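Local structure of deoxycytidylate deaminase (Cyanophage S-TIM5, 4P9E) at residues 44-49 against 67-71; 12-16 against 31-35; 41-45 against 74-79; 110-116 against 132-138. The protein probably catalyses the zinc-dependent hydrolytic deamination of dCMP to dUMP, under allosteric inhibition by dTTP. All blocks are in the same frame, centred on the assembly; numbering follows the deposited sequence.

Interaction 1 (44-49 against 67-71); sequences GWNGTP and FVLHA. With ZN (zinc ion), chain B.
Gly-47 and Leu-69 pair as a single antiparallel, hydrogen-bonded bridge, showing how two loops can be tied by one residue from each. Gly-47 N reaches Leu-69 O at 3.0 Å, lying in the carbonyl plane with a fairly straight N-H (160°). In return Leu-69 N meets Gly-47 O at 2.6 Å, but from a position tilted 28° out of that carbonyl's plane. Weaker CA-H...O contacts lengthen the seam: Asn-46 CA lies 3.2 Å from Leu-69 O, and Ala-71 CA 3.5 Å from Trp-45 O. This seam borders the zinc site, the probable catalytic centre of the cytidine deaminase fold, for the next residue, His-70, belongs to the His-Ala-Glu motif and takes the N-cap position of helix 71-80. Its CB leaves the backbone away from 44-49, and ND1 binds the zinc ion at 2.0 Å; Cys-98, Cys-101 and a water are also bound to the metal. Apolar contact is slight. Leu-69 CG lies beside its backbone N (chi1 -50°), and Leu-69 CD1 meets Pro-49 CG at 3.7 Å, the two side chains meeting at a slant. At the other end Ala-71 CB packs against Gly-44 O and Trp-45 CA. The Asn-46 amide leads away from 67-71 and bonds to Ser-23 OG and Met-28 O.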
loop_
_atom_site.group_PDB
_atom_site.type_symbol
_atom_site.label_atom_id
_atom_site.label_comp_id
_atom_site.label_asym_id
_atom_site.label_seq_id
_atom_site.Cartn_x
_atom_site.Cartn_y
_atom_site.Cartn_z
ATOM N N GLY A 44 2.703 0.525 20.702
ATOM C CA GLY A 44 1.497 0.224 21.426
ATOM C C GLY A 44 1.777 0.072 22.898
ATOM O O GLY A 44 2.870 -0.290 23.321
ATOM N N TRP A 45 0.766 0.367 23.689
ATOM C CA TRP A 45 0.888 0.190 25.104
ATOM C C TRP A 45 -0.443 -0.256 25.669
ATOM O O TRP A 45 -1.442 -0.357 24.960
ATOM C CB TRP A 45 1.399 1.467 25.774
ATOM C CG TRP A 45 0.523 2.675 25.565
ATOM C CD1 TRP A 45 -0.590 3.011 26.280
ATOM C CD2 TRP A 45 0.690 3.710 24.580
ATOM N NE1 TRP A 45 -1.122 4.174 25.809
ATOM C CE2 TRP A 45 -0.367 4.628 24.769
ATOM C CE3 TRP A 45 1.621 3.942 23.560
ATOM C CZ2 TRP A 45 -0.518 5.768 23.970
ATOM C CZ3 TRP A 45 1.472 5.079 22.767
ATOM C CH2 TRP A 45 0.412 5.977 22.978
ATOM N N ASN A 46 -0.483 -0.620 26.937
ATOM C CA ASN A 46 -1.730 -1.168 27.444
ATOM C C ASN A 46 -2.664 -0.102 27.999
ATOM O O ASN A 46 -2.232 0.851 28.628
ATOM C CB ASN A 46 -1.489 -2.312 28.436
ATOM C CG ASN A 46 -0.789 -1.863 29.680
ATOM O OD1 ASN A 46 -0.191 -0.796 29.716
ATOM N ND2 ASN A 46 -0.863 -2.674 30.718
ATOM N N GLY A 47 -3.953 -0.258 27.736
ATOM C CA GLY A 47 -4.924 0.703 28.200
ATOM C C GLY A 47 -6.259 0.644 27.498
ATOM O O GLY A 47 -6.528 -0.239 26.696
ATOM N N THR A 48 -7.098 1.614 27.821
ATOM C CA THR A 48 -8.455 1.713 27.290
ATOM C C THR A 48 -8.474 2.350 25.903
ATOM O O THR A 48 -7.592 3.149 25.562
ATOM C CB THR A 48 -9.362 2.558 28.219
ATOM O OG1 THR A 48 -8.956 3.936 28.180
ATOM C CG2 THR A 48 -9.295 2.036 29.636
ATOM N N PRO A 49 -9.499 2.004 25.136
ATOM C CA PRO A 49 -9.636 2.445 23.751
ATOM C C PRO A 49 -9.839 3.940 23.678
ATOM O O PRO A 49 -10.356 4.533 24.616
ATOM C CB PRO A 49 -10.898 1.723 23.292
ATOM C CG PRO A 49 -10.914 0.490 24.089
ATOM C CD PRO A 49 -10.360 0.849 25.429
ATOM N N PHE A 67 -12.134 -4.120 29.137
ATOM C CA PHE A 67 -12.056 -3.303 27.929
ATOM C C PHE A 67 -10.720 -2.603 27.664
ATOM O O PHE A 67 -10.600 -1.814 26.731
ATOM C CB PHE A 67 -13.258 -2.361 27.817
ATOM C CG PHE A 67 -14.528 -3.088 27.473
ATOM C CD1 PHE A 67 -14.800 -3.452 26.157
ATOM C CD2 PHE A 67 -15.420 -3.472 28.468
ATOM C CE1 PHE A 67 -15.955 -4.156 25.838
ATOM C CE2 PHE A 67 -16.581 -4.174 28.152
ATOM C CZ PHE A 67 -16.847 -4.513 26.834
ATOM N N VAL A 68 -9.701 -2.924 28.452
ATOM C CA VAL A 68 -8.376 -2.420 28.149
ATOM C C VAL A 68 -7.644 -3.370 27.202
ATOM O O VAL A 68 -7.685 -4.590 27.355
ATOM C CB VAL A 68 -7.551 -2.092 29.426
ATOM C CG1 VAL A 68 -8.450 -2.063 30.633
ATOM C CG2 VAL A 68 -6.409 -3.070 29.619
ATOM N N LEU A 69 -7.010 -2.788 26.193
ATOM C CA LEU A 69 -6.235 -3.539 25.218
ATOM C C LEU A 69 -4.810 -3.734 25.710
ATOM O O LEU A 69 -4.241 -2.851 26.345
ATOM C CB LEU A 69 -6.193 -2.774 23.894
ATOM C CG LEU A 69 -7.563 -2.332 23.407
ATOM C CD1 LEU A 69 -7.583 -0.827 23.166
ATOM C CD2 LEU A 69 -7.925 -3.093 22.169
ATOM N N HIS A 70 -4.235 -4.890 25.409
ATOM C CA HIS A 70 -2.835 -5.126 25.686
ATOM C C HIS A 70 -2.021 -4.357 24.662
ATOM O O HIS A 70 -2.525 -4.007 23.599
ATOM C CB HIS A 70 -2.531 -6.611 25.611
ATOM C CG HIS A 70 -3.254 -7.418 26.640
ATOM N ND1 HIS A 70 -3.221 -8.795 26.659
ATOM C CD2 HIS A 70 -4.019 -7.044 27.687
ATOM C CE1 HIS A 70 -3.952 -9.234 27.670
ATOM N NE2 HIS A 70 -4.441 -8.193 28.309
ATOM N N ALA A 71 -0.767 -4.089 24.997
ATOM C CA ALA A 71 0.142 -3.371 24.119
ATOM C C ALA A 71 0.223 -4.033 22.742
ATOM O O ALA A 71 0.303 -3.356 21.717
ATOM C CB ALA A 71 1.523 -3.311 24.753
HETATM ZN ZN ZN B . -2.000 -10.139 25.905
HETATM O O HOH W 1 0.252 -9.511 26.633
#

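Interaction 2 (12-16 against 31-35)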
loop_
_atom_site.group_PDB
_atom_site.type_symbol
_atom_site.label_atom_id
_atom_site.label_comp_id
_atom_site.label_asym_id
_atom_site.label_seq_id
_atom_site.Cartn_x
_atom_site.Cartn_y
_atom_site.Cartn_z
ATOM N N TYR A 12 15.544 -0.887 20.361
ATOM C CA TYR A 12 14.157 -1.299 20.176
ATOM C C TYR A 12 13.477 -1.602 21.502
ATOM O O TYR A 12 12.388 -1.108 21.771
ATOM C CB TYR A 12 14.070 -2.511 19.252
ATOM C CG TYR A 12 14.404 -2.184 17.821
ATOM C CD1 TYR A 12 13.999 -0.988 17.257
ATOM C CD2 TYR A 12 15.136 -3.069 17.032
ATOM C CE1 TYR A 12 14.291 -0.686 15.951
ATOM C CE2 TYR A 12 15.441 -2.775 15.714
ATOM C CZ TYR A 12 15.020 -1.578 15.181
ATOM O OH TYR A 12 15.320 -1.262 13.873
ATOM N N MET A 13 14.127 -2.412 22.329
ATOM C CA MET A 13 13.548 -2.758 23.617
ATOM C C MET A 13 13.379 -1.528 24.483
ATOM O O MET A 13 12.374 -1.375 25.161
ATOM C CB MET A 13 14.379 -3.807 24.352
ATOM C CG MET A 13 13.668 -4.411 25.548
ATOM S SD MET A 13 12.039 -5.086 25.148
ATOM C CE MET A 13 12.419 -6.717 24.519
ATOM N N LYS A 14 14.343 -0.629 24.454
ATOM C CA LYS A 14 14.204 0.573 25.259
ATOM C C LYS A 14 13.079 1.486 24.779
ATOM O O LYS A 14 12.556 2.288 25.546
ATOM C CB LYS A 14 15.524 1.330 25.336
ATOM C CG LYS A 14 16.460 0.778 26.391
ATOM C CD LYS A 14 17.588 1.748 26.662
ATOM C CE LYS A 14 18.872 1.024 27.069
ATOM N NZ LYS A 14 20.087 1.877 26.838
ATOM N N THR A 15 12.708 1.353 23.514
ATOM C CA THR A 15 11.653 2.165 22.942
ATOM C C THR A 15 10.328 1.610 23.411
ATOM O O THR A 15 9.455 2.345 23.866
ATOM C CB THR A 15 11.718 2.159 21.407
ATOM O OG1 THR A 15 12.961 2.729 20.980
ATOM C CG2 THR A 15 10.557 2.965 20.800
ATOM N N ALA A 16 10.186 0.300 23.308
ATOM C CA ALA A 16 9.040 -0.364 23.895
ATOM C C ALA A 16 8.892 0.047 25.374
ATOM O O ALA A 16 7.784 0.272 25.847
ATOM C CB ALA A 16 9.175 -1.858 23.754
ATOM N N GLY A 31 4.780 -2.130 26.925
ATOM C CA GLY A 31 4.981 -1.460 25.658
ATOM C C GLY A 31 5.295 -2.485 24.600
ATOM O O GLY A 31 5.873 -3.517 24.895
ATOM N N ALA A 32 4.897 -2.213 23.364
ATOM C CA ALA A 32 5.278 -3.069 22.239
ATOM C C ALA A 32 5.698 -2.226 21.032
ATOM O O ALA A 32 5.282 -1.085 20.888
ATOM C CB ALA A 32 4.150 -4.045 21.870
ATOM N N ILE A 33 6.542 -2.810 20.188
ATOM C CA ILE A 33 7.119 -2.162 19.011
ATOM C C ILE A 33 7.174 -3.194 17.892
ATOM O O ILE A 33 7.694 -4.283 18.094
ATOM C CB ILE A 33 8.554 -1.689 19.310
ATOM C CG1 ILE A 33 8.520 -0.403 20.110
ATOM C CG2 ILE A 33 9.315 -1.408 18.059
ATOM C CD1 ILE A 33 7.978 0.751 19.334
ATOM N N VAL A 34 6.617 -2.866 16.726
ATOM C CA VAL A 34 6.776 -3.722 15.552
ATOM C C VAL A 34 7.936 -3.247 14.678
ATOM O O VAL A 34 8.049 -2.068 14.352
ATOM C CB VAL A 34 5.463 -3.879 14.740
ATOM C CG1 VAL A 34 5.723 -4.626 13.440
ATOM C CG2 VAL A 34 4.430 -4.644 15.563
ATOM N N VAL A 35 8.827 -4.169 14.333
ATOM C CA VAL A 35 9.961 -3.832 13.485
ATOM C C VAL A 35 10.015 -4.743 12.270
ATOM O O VAL A 35 9.827 -5.947 12.377
ATOM C CB VAL A 35 11.295 -3.894 14.256
ATOM C CG1 VAL A 35 12.447 -3.499 13.346
ATOM C CG2 VAL A 35 11.241 -2.986 15.476
#
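Tyr-12 lays its ring against Val-35, and the match depends on how the two valine branches are spread. CG2, beside the valine's backbone N, stands over the centre of the ring at 3.8 Å from the centroid, a CH-pi contact only 9° off the ring normal. CG1, anti to that N (chi1 -178°), extends to the phenol end of the same ring, where it lies 3.7 Å from Tyr-12 OH. The two side chains cross nearly at right angles. One turn further along the helix, Thr-15 presents its methyl rather than its hydroxyl: CG2 touches Ile-33 CD1 at 3.7 Å, while OG1 bonds back to Ala-11 O. Ile-33 CG1 also packs against Ala-16, 4.0 Å from Ala-16 CB. Where the backbones come nearest, Gly-31 CA directs a hydrogen at Ala-16 O (3.3 Å, 163° at the hydrogen), and no conventional hydrogen bond joins the segments. Helix 6-20 lies on one face of the mixed sheet, its local axis 7.2 Å from that of the strand. Strand 31-36 is flanked in the sheet by 39-45 and 90-93, whose Ile-40 and Phe-92 also touch Tyr-12.

Interaction 3 (41-45 against 74-79); sequences LAHGW and NALVKM
Ala-42 and Met-79 meet where helix 71-80 packs on strand 39-45, part of a beta-alpha-beta crossover that leads from this outer strand, past 31-36, to strand 90-93. The segment axes run 6.6 Å apart at 145°. At the Leu-41 end the packing is close and apolar. Met-79 is bent at both chi2 and chi3, which curls the sulfur back to the strand: SD lies 3.7 Å from Ala-42 CB and the terminal CE lies 3.9 Å from Leu-41 CD1. Ala-42 CB is further enclosed by Lys-78 CB and the Ala-75 carbonyl. Small residues permit the approach, and the backbones come nearest at Gly-44, whose CA is 4.7 Å from Ala-75 CA.

Toward Trp-45 the contact becomes polar and partly exposed. Here Lys-78, fully extended beyond CG, slants across the strand, CD and CE passing His-43 O, before NZ bonds to that oxygen at 3.0 Å, well above the carbonyl plane. The same NZ stands 3.5 Å over the plane of the His-43 imidazole, displaced toward its rim, and is also held by Gly-38 O of a neighbouring subunit. In other structures of this protein His-43, Trp-45, Asn-74 and Lys-78 bind dCMP and dTTP, so this looser edge is probably a wall of the regulatory pocket. Asn-74 OD1 has a weak hydrogen bond to Gln-107 NE2 of another neighbouring subunit. Its ND2 points at Trp-45 O, 2.6 Å away, almost along the C=O axis and within the plane of the asparagine amide.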
loop_
_atom_site.group_PDB
_atom_site.type_symbol
_atom_site.label_atom_id
_atom_site.label_comp_id
_atom_site.label_asym_id
_atom_site.label_seq_id
_atom_site.Cartn_x
_atom_site.Cartn_y
_atom_site.Cartn_z
ATOM N N LEU A 41 7.335 0.087 12.634
ATOM C CA LEU A 41 6.108 0.282 11.884
ATOM C C LEU A 41 4.925 0.595 12.775
ATOM O O LEU A 41 3.945 1.155 12.322
ATOM C CB LEU A 41 5.794 -0.949 11.045
ATOM C CG LEU A 41 6.887 -1.384 10.086
ATOM C CD1 LEU A 41 6.415 -2.639 9.405
ATOM C CD2 LEU A 41 7.264 -0.281 9.087
ATOM N N ALA A 42 5.011 0.229 14.040
ATOM C CA ALA A 42 3.899 0.414 14.964
ATOM C C ALA A 42 4.404 0.365 16.391
ATOM O O ALA A 42 5.418 -0.274 16.687
ATOM C CB ALA A 42 2.826 -0.665 14.756
ATOM N N HIS A 43 3.687 1.038 17.277
ATOM C CA HIS A 43 3.972 0.965 18.696
ATOM C C HIS A 43 2.649 0.850 19.426
ATOM O O HIS A 43 1.593 1.035 18.841
ATOM C CB HIS A 43 4.766 2.182 19.152
ATOM C CG HIS A 43 4.083 3.481 18.878
ATOM N ND1 HIS A 43 3.459 4.212 19.858
ATOM C CD2 HIS A 43 3.916 4.166 17.724
ATOM C CE1 HIS A 43 2.934 5.305 19.324
ATOM N NE2 HIS A 43 3.202 5.297 18.035
ATOM N N GLY A 44 2.703 0.525 20.702
ATOM C CA GLY A 44 1.497 0.224 21.426
ATOM C C GLY A 44 1.777 0.072 22.898
ATOM O O GLY A 44 2.870 -0.290 23.321
ATOM N N TRP A 45 0.766 0.367 23.689
ATOM C CA TRP A 45 0.888 0.190 25.104
ATOM C C TRP A 45 -0.443 -0.256 25.669
ATOM O O TRP A 45 -1.442 -0.357 24.960
ATOM C CB TRP A 45 1.399 1.467 25.774
ATOM C CG TRP A 45 0.523 2.675 25.565
ATOM C CD1 TRP A 45 -0.590 3.011 26.280
ATOM C CD2 TRP A 45 0.690 3.710 24.580
ATOM N NE1 TRP A 45 -1.122 4.174 25.809
ATOM C CE2 TRP A 45 -0.367 4.628 24.769
ATOM C CE3 TRP A 45 1.621 3.942 23.560
ATOM C CZ2 TRP A 45 -0.518 5.768 23.970
ATOM C CZ3 TRP A 45 1.472 5.079 22.767
ATOM C CH2 TRP A 45 0.412 5.977 22.978
ATOM N N ASN A 74 -2.836 -3.279 20.665
ATOM C CA ASN A 74 -2.704 -1.946 20.084
ATOM C C ASN A 74 -1.786 -1.867 18.857
ATOM O O ASN A 74 -2.152 -1.289 17.825
ATOM C CB ASN A 74 -2.272 -0.939 21.139
ATOM C CG ASN A 74 -3.445 -0.292 21.820
ATOM O OD1 ASN A 74 -4.461 -0.009 21.183
ATOM N ND2 ASN A 74 -3.323 -0.054 23.119
ATOM N N ALA A 75 -0.602 -2.447 18.971
ATOM C CA ALA A 75 0.310 -2.508 17.848
ATOM C C ALA A 75 -0.345 -3.199 16.641
ATOM O O ALA A 75 -0.358 -2.664 15.530
ATOM C CB ALA A 75 1.609 -3.215 18.256
ATOM N N LEU A 76 -0.894 -4.384 16.882
ATOM C CA LEU A 76 -1.635 -5.130 15.878
ATOM C C LEU A 76 -2.754 -4.332 15.206
ATOM O O LEU A 76 -2.894 -4.345 13.988
ATOM C CB LEU A 76 -2.235 -6.370 16.526
ATOM C CG LEU A 76 -2.994 -7.296 15.571
ATOM C CD1 LEU A 76 -2.075 -7.826 14.492
ATOM C CD2 LEU A 76 -3.600 -8.430 16.348
ATOM N N VAL A 77 -3.573 -3.654 15.998
ATOM C CA VAL A 77 -4.626 -2.828 15.419
ATOM C C VAL A 77 -4.048 -1.690 14.563
ATOM O O VAL A 77 -4.576 -1.376 13.501
ATOM C CB VAL A 77 -5.628 -2.321 16.501
ATOM C CG1 VAL A 77 -6.328 -1.044 16.064
ATOM C CG2 VAL A 77 -6.641 -3.415 16.832
ATOM N N LYS A 78 -2.950 -1.095 15.006
ATOM C CA LYS A 78 -2.283 -0.089 14.183
ATOM C C LYS A 78 -1.783 -0.658 12.862
ATOM O O LYS A 78 -1.861 0.020 11.837
ATOM C CB LYS A 78 -1.146 0.599 14.940
ATOM C CG LYS A 78 -1.633 1.643 15.892
ATOM C CD LYS A 78 -0.540 2.174 16.777
ATOM C CE LYS A 78 -1.132 3.042 17.884
ATOM N NZ LYS A 78 -0.093 3.567 18.800
ATOM N N MET A 79 -1.279 -1.889 12.887
ATOM C CA MET A 79 -0.858 -2.575 11.670
ATOM C C MET A 79 -2.014 -2.816 10.733
ATOM O O MET A 79 -1.848 -2.724 9.543
ATOM C CB MET A 79 -0.161 -3.906 11.963
ATOM C CG MET A 79 1.209 -3.753 12.570
ATOM S SD MET A 79 2.235 -2.571 11.681
ATOM C CE MET A 79 2.698 -3.474 10.212
#

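Interaction 4 (110-116 against 132-138); sequences VKKVYYR and GVEVEKM
Strands 112-115 and 134-137 are the parallel neighbours of a beta-alpha-beta crossover through helix 123-130, pairing Lys-112 with Glu-134 and Tyr-115 with Lys-137 at the edge of the sheet within this chain. The backbone ladder has the parallel pattern: Lys-111 O, Val-113 O and Tyr-115 O accept from Glu-134 N, Glu-136 N and Met-138 N, while Glu-134 O and Glu-136 O take the amides of Val-113 and Tyr-115.

On the face toward helix 6-20, Lys-112 is extended, CG anti to the backbone N (chi1 171°). Its CE passes over one face of the Tyr-114 ring, and NZ makes a 2.7 Å salt bridge to Glu-136 OE1, nearly in line with the C-O bond. Met-138 SD approaches the same ring obliquely, 5.1 Å from its centroid, a Met-aromatic contact. On the opposite face Tyr-115 CG sits between its backbone N and carbonyl carbon (chi1 69°), which swings the ring across to the partner strand. Lys-137 CB covers one face, 4.0 Å from the centroid, and Val-135 CG1 touches the edge 3.6 Å from CE2.

Arg-116 grips the chain terminus. NH2 meets Met-138 OXT at 2.7 Å in the guanidinium plane, and NE adds weak bonds to both carboxylate oxygens. The guanidinium also forms salt bridges to Glu-10 and Glu-17 of helix 6-20, so one cation is shared among three carboxylates; this would offset their mutual repulsion and join the C-terminal end to that helix.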
loop_
_atom_site.group_PDB
_atom_site.type_symbol
_atom_site.label_atom_id
_atom_site.label_comp_id
_atom_site.label_asym_id
_atom_site.label_seq_id
_atom_site.Cartn_x
_atom_site.Cartn_y
_atom_site.Cartn_z
ATOM N N VAL A 110 4.053 -12.964 12.524
ATOM C CA VAL A 110 5.156 -12.373 13.262
ATOM C C VAL A 110 6.264 -13.416 13.348
ATOM O O VAL A 110 6.041 -14.542 13.761
ATOM C CB VAL A 110 4.711 -11.883 14.639
ATOM C CG1 VAL A 110 5.891 -11.560 15.526
ATOM C CG2 VAL A 110 3.828 -10.658 14.479
ATOM N N LYS A 111 7.451 -13.035 12.901
ATOM C CA LYS A 111 8.565 -13.949 12.753
ATOM C C LYS A 111 9.127 -14.340 14.125
ATOM O O LYS A 111 9.342 -15.517 14.423
ATOM C CB LYS A 111 9.631 -13.266 11.899
ATOM C CG LYS A 111 10.889 -14.064 11.674
ATOM C CD LYS A 111 11.788 -13.367 10.663
ATOM C CE LYS A 111 12.098 -11.926 11.078
ATOM N NZ LYS A 111 12.823 -11.150 10.012
ATOM N N LYS A 112 9.347 -13.334 14.964
ATOM C CA LYS A 112 9.938 -13.552 16.263
ATOM C C LYS A 112 9.466 -12.499 17.270
ATOM O O LYS A 112 9.211 -11.357 16.913
ATOM C CB LYS A 112 11.462 -13.530 16.128
ATOM C CG LYS A 112 12.221 -13.531 17.432
ATOM C CD LYS A 112 13.686 -13.358 17.160
ATOM C CE LYS A 112 14.546 -13.744 18.352
ATOM N NZ LYS A 112 15.951 -13.433 18.021
ATOM N N VAL A 113 9.345 -12.906 18.526
ATOM C CA VAL A 113 9.073 -11.991 19.628
ATOM C C VAL A 113 10.270 -11.873 20.609
ATOM O O VAL A 113 10.766 -12.873 21.116
ATOM C CB VAL A 113 7.798 -12.416 20.416
ATOM C CG1 VAL A 113 7.555 -11.481 21.600
ATOM C CG2 VAL A 113 6.572 -12.459 19.502
ATOM N N TYR A 114 10.730 -10.646 20.847
ATOM C CA TYR A 114 11.700 -10.339 21.896
ATOM C C TYR A 114 10.963 -9.752 23.105
ATOM O O TYR A 114 10.190 -8.803 22.959
ATOM C CB TYR A 114 12.713 -9.296 21.414
ATOM C CG TYR A 114 13.569 -9.677 20.230
ATOM C CD1 TYR A 114 14.865 -10.121 20.404
ATOM C CD2 TYR A 114 13.092 -9.550 18.925
ATOM C CE1 TYR A 114 15.664 -10.460 19.309
ATOM C CE2 TYR A 114 13.881 -9.889 17.822
ATOM C CZ TYR A 114 15.162 -10.338 18.025
ATOM O OH TYR A 114 15.946 -10.675 16.948
ATOM N N TYR A 115 11.191 -10.305 24.292
ATOM C CA TYR A 115 10.637 -9.716 25.522
ATOM C C TYR A 115 11.680 -9.465 26.604
ATOM O O TYR A 115 12.723 -10.132 26.654
ATOM C CB TYR A 115 9.511 -10.560 26.096
ATOM C CG TYR A 115 9.965 -11.882 26.656
ATOM C CD1 TYR A 115 10.248 -12.022 28.007
ATOM C CD2 TYR A 115 10.097 -13.000 25.839
ATOM C CE1 TYR A 115 10.652 -13.227 28.533
ATOM C CE2 TYR A 115 10.513 -14.209 26.356
ATOM C CZ TYR A 115 10.786 -14.321 27.709
ATOM O OH TYR A 115 11.201 -15.529 28.241
ATOM N N ARG A 116 11.466 -8.431 27.409
ATOM C CA ARG A 116 12.334 -8.181 28.550
ATOM C C ARG A 116 11.921 -8.914 29.814
ATOM O O ARG A 116 12.761 -9.404 30.550
ATOM C CB ARG A 116 12.452 -6.691 28.836
ATOM C CG ARG A 116 13.531 -6.358 29.837
ATOM C CD ARG A 116 14.337 -5.164 29.401
ATOM N NE ARG A 116 15.532 -5.547 28.666
ATOM C CZ ARG A 116 16.289 -4.696 27.992
ATOM N NH1 ARG A 116 15.975 -3.413 27.960
ATOM N NH2 ARG A 116 17.360 -5.126 27.350
ATOM N N GLY A 132 5.674 -21.848 15.661
ATOM C CA GLY A 132 6.747 -21.490 14.747
ATOM C C GLY A 132 7.244 -20.064 14.829
ATOM O O GLY A 132 8.066 -19.642 14.022
ATOM N N VAL A 133 6.745 -19.320 15.807
ATOM C CA VAL A 133 7.288 -18.016 16.115
ATOM C C VAL A 133 8.516 -18.229 16.996
ATOM O O VAL A 133 8.467 -18.994 17.948
ATOM C CB VAL A 133 6.248 -17.141 16.874
ATOM C CG1 VAL A 133 6.753 -15.735 17.061
ATOM C CG2 VAL A 133 4.921 -17.126 16.138
ATOM N N GLU A 134 9.614 -17.566 16.669
ATOM C CA GLU A 134 10.792 -17.575 17.520
ATOM C C GLU A 134 10.632 -16.635 18.706
ATOM O O GLU A 134 9.887 -15.650 18.640
ATOM C CB GLU A 134 12.035 -17.224 16.715
ATOM C CG GLU A 134 12.182 -18.117 15.499
ATOM C CD GLU A 134 12.297 -19.612 15.835
ATOM O OE1 GLU A 134 11.893 -20.439 14.986
ATOM O OE2 GLU A 134 12.798 -19.962 16.933
ATOM N N VAL A 135 11.325 -16.963 19.797
ATOM C CA VAL A 135 11.240 -16.216 21.050
ATOM C C VAL A 135 12.611 -16.015 21.681
ATOM O O VAL A 135 13.396 -16.944 21.737
ATOM C CB VAL A 135 10.362 -16.950 22.083
ATOM C CG1 VAL A 135 10.190 -16.096 23.328
ATOM C CG2 VAL A 135 9.002 -17.315 21.486
ATOM N N GLU A 136 12.890 -14.803 22.153
ATOM C CA GLU A 136 14.137 -14.500 22.850
ATOM C C GLU A 136 13.960 -13.457 23.967
ATOM O O GLU A 136 13.425 -12.384 23.745
ATOM C CB GLU A 136 15.226 -14.042 21.863
ATOM C CG GLU A 136 16.567 -13.671 22.509
ATOM C CD GLU A 136 17.575 -13.066 21.529
ATOM O OE1 GLU A 136 17.350 -13.147 20.303
ATOM O OE2 GLU A 136 18.602 -12.502 21.984
ATOM N N LYS A 137 14.426 -13.796 25.165
ATOM C CA LYS A 137 14.435 -12.893 26.305
ATOM C C LYS A 137 15.731 -12.066 26.312
ATOM O O LYS A 137 16.792 -12.596 26.035
ATOM C CB LYS A 137 14.256 -13.731 27.579
ATOM C CG LYS A 137 14.788 -13.152 28.867
ATOM C CD LYS A 137 13.881 -12.115 29.473
ATOM C CE LYS A 137 14.035 -12.122 30.982
ATOM N NZ LYS A 137 13.368 -13.323 31.563
ATOM N N MET A 138 15.635 -10.766 26.599
ATOM C CA MET A 138 16.797 -9.877 26.502
ATOM C C MET A 138 16.825 -8.766 27.541
ATOM O O MET A 138 16.104 -8.815 28.533
ATOM C CB MET A 138 16.878 -9.256 25.114
ATOM C CG MET A 138 15.671 -8.420 24.736
ATOM S SD MET A 138 15.939 -7.429 23.259
ATOM C CE MET A 138 17.145 -6.265 23.858
ATOM O OXT MET A 138 17.572 -7.796 27.406
#

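In the fold
Interaction 2 is buried and almost wholly apolar, with no conventional hydrogen bond between its segments, and packs helix 6-20 on one side of the sheet. Interaction 3 is buried too, yet mixes apolar packing with polar bonds. It shares Gly-44 and Trp-45 with interaction 1, where strand 39-45 gives way to loop and backbone bonds prevail beside the zinc site. Gly-44 O reaches Ala-32 N at 2.8 Å, linking both to interaction 2 through neighbouring strands. Interaction 4, partly exposed, lies at the far edge, its centre about 20 Å from that of interaction 1, and relies on ladder bonds and salt bridges. Met-13 of helix 6-20 connects it to interaction 2, with CE 3.4 Å from Tyr-114 O.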